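Local coordinates for protein glycoside Hydrolase Family 43_12 (Metagenome, PDB 7JVH) that probably hydrolyses glycosidic bonds in plant cell-wall polysaccharides or their fragments, as a glycoside hydrolase of family 43, subfamily 12, at residues A[32-37]-A[383-388]. Sequence-based numbering, arbitrary orientation.
Sequences NFTYTG and TYSEDF
With CG trans to the backbone N (chi1 177°), Asn32 places its amide beside Ser385 and Asp387. Asp387 turns its carboxylate back to meet it (chi1 -69°). Asn32 ND2 then gives one hydrogen to Asp387 OD1 at 3.0 Å and the other to Ser385 OG at 3.1 Å. Both acceptors lie close to the amide plane; the bond to the carboxylate is the straighter, at 161°. On the other side of the amide, Asn32 OD1 takes a hydrogen bond in its plane from Thr34 OG1, which fixes the flip of the group. An alanine in place of Asn32 would probably leave Asp387 OD1 and Ser385 OG without this shared donor and free the Thr34 hydroxyl to turn. Further along the same face, the hydroxyls of Thr36 and Thr383 share a short hydrogen bond, OG1 to OG1 2.6 Å. The methyls of Thr34 and Thr383 touch, CG2 to CG2 3.7 Å.

The backbones form a regular antiparallel ladder. Phe33 with Glu386 and Tyr35 with Tyr384 are the hydrogen-bonded pairs. Their side chains occupy the other face, where Phe33 CB reaches the edge of the Phe388 ring, 4.2 Å from CE2. Glu386 CG lies over the centre of that ring. The Glu386 carboxylate receives Tyr384 OH on OE1 and Phe388 N on OE2.

Strand 28-37, near the N-terminus, thus pairs with a strand of the C-terminal region, consistent with its belonging to the concanavalin A-like beta-sandwich. Trp397 meets the rings of Phe33 and Phe388 edge-to-face, and Tyr35 OH bonds to His440. Strand 442-451 pairs with the other edge of strand 28-37, while strand 560-566 packs against Phe33 and Phe388.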
# COMPACT_ATOMS: atom_id res chain seq x y z
N ASN A 32 -23.98 4.01 -4.99
CA ASN A 32 -22.88 4.88 -5.40
C ASN A 32 -21.80 5.01 -4.34
O ASN A 32 -22.08 4.99 -3.14
CB ASN A 32 -23.39 6.28 -5.70
CG ASN A 32 -22.27 7.25 -6.07
OD1 ASN A 32 -21.90 8.13 -5.30
ND2 ASN A 32 -21.69 7.05 -7.24
N PHE A 33 -20.55 5.16 -4.80
CA PHE A 33 -19.48 5.75 -4.01
C PHE A 33 -18.74 6.77 -4.87
O PHE A 33 -18.38 6.47 -6.00
CB PHE A 33 -18.49 4.69 -3.47
CG PHE A 33 -17.61 5.22 -2.39
CD1 PHE A 33 -16.41 5.85 -2.67
CD2 PHE A 33 -17.98 5.10 -1.06
CE1 PHE A 33 -15.60 6.35 -1.66
CE2 PHE A 33 -17.16 5.58 -0.03
CZ PHE A 33 -15.98 6.21 -0.34
N THR A 34 -18.50 7.96 -4.31
CA THR A 34 -17.74 9.01 -4.97
C THR A 34 -16.60 9.43 -4.07
O THR A 34 -16.82 9.70 -2.90
CB THR A 34 -18.63 10.25 -5.32
OG1 THR A 34 -19.72 9.84 -6.15
CG2 THR A 34 -17.84 11.30 -6.05
N TYR A 35 -15.40 9.49 -4.65
CA TYR A 35 -14.20 9.95 -3.96
C TYR A 35 -13.56 11.06 -4.78
O TYR A 35 -13.28 10.88 -5.97
CB TYR A 35 -13.21 8.79 -3.77
CG TYR A 35 -11.85 9.21 -3.22
CD1 TYR A 35 -11.66 9.41 -1.85
CD2 TYR A 35 -10.77 9.42 -4.06
CE1 TYR A 35 -10.44 9.80 -1.35
CE2 TYR A 35 -9.53 9.81 -3.58
CZ TYR A 35 -9.36 9.99 -2.22
OH TYR A 35 -8.13 10.38 -1.73
N THR A 36 -13.34 12.22 -4.13
CA THR A 36 -12.76 13.40 -4.76
C THR A 36 -11.55 13.89 -3.97
O THR A 36 -11.69 14.30 -2.82
CB THR A 36 -13.81 14.56 -4.91
OG1 THR A 36 -14.85 14.15 -5.79
CG2 THR A 36 -13.16 15.84 -5.45
N GLY A 37 -10.37 13.84 -4.61
CA GLY A 37 -9.14 14.37 -4.05
C GLY A 37 -9.06 15.86 -4.32
O GLY A 37 -9.48 16.32 -5.38
N THR A 383 -11.85 12.81 -9.42
CA THR A 383 -13.05 12.26 -8.83
C THR A 383 -13.26 10.88 -9.41
O THR A 383 -13.22 10.70 -10.63
CB THR A 383 -14.28 13.14 -9.10
OG1 THR A 383 -14.21 14.30 -8.27
CG2 THR A 383 -15.57 12.41 -8.81
N TYR A 384 -13.47 9.90 -8.50
CA TYR A 384 -13.82 8.54 -8.85
C TYR A 384 -15.23 8.28 -8.32
O TYR A 384 -15.45 8.23 -7.11
CB TYR A 384 -12.82 7.56 -8.26
CG TYR A 384 -13.18 6.10 -8.40
CD1 TYR A 384 -13.74 5.61 -9.57
CD2 TYR A 384 -12.95 5.19 -7.35
CE1 TYR A 384 -14.07 4.28 -9.70
CE2 TYR A 384 -13.27 3.84 -7.49
CZ TYR A 384 -13.84 3.39 -8.66
OH TYR A 384 -14.17 2.07 -8.83
N SER A 385 -16.18 8.14 -9.26
CA SER A 385 -17.55 7.79 -8.97
C SER A 385 -17.77 6.38 -9.49
O SER A 385 -17.59 6.12 -10.68
CB SER A 385 -18.54 8.75 -9.64
OG SER A 385 -19.87 8.36 -9.36
N GLU A 386 -18.17 5.49 -8.58
CA GLU A 386 -18.35 4.09 -8.88
C GLU A 386 -19.80 3.77 -8.54
O GLU A 386 -20.26 4.08 -7.43
CB GLU A 386 -17.43 3.24 -8.00
CG GLU A 386 -17.59 1.75 -8.18
CD GLU A 386 -17.40 1.32 -9.62
OE1 GLU A 386 -16.25 1.35 -10.08
OE2 GLU A 386 -18.41 0.93 -10.28
N ASP A 387 -20.49 3.14 -9.48
CA ASP A 387 -21.89 2.72 -9.32
C ASP A 387 -22.08 1.23 -9.12
O ASP A 387 -23.18 0.78 -8.91
CB ASP A 387 -22.70 3.22 -10.53
CG ASP A 387 -22.85 4.73 -10.54
OD1 ASP A 387 -22.82 5.34 -9.45
OD2 ASP A 387 -23.00 5.31 -11.65
N PHE A 388 -20.98 0.46 -9.18
CA PHE A 388 -20.97 -0.99 -8.98
C PHE A 388 -22.04 -1.72 -9.81
O PHE A 388 -22.71 -2.62 -9.32
CB PHE A 388 -21.08 -1.34 -7.50
CG PHE A 388 -20.00 -0.75 -6.65
CD1 PHE A 388 -18.71 -1.28 -6.68
CD2 PHE A 388 -20.25 0.34 -5.83
CE1 PHE A 388 -17.70 -0.73 -5.91
CE2 PHE A 388 -19.25 0.90 -5.06
CZ PHE A 388 -17.97 0.36 -5.09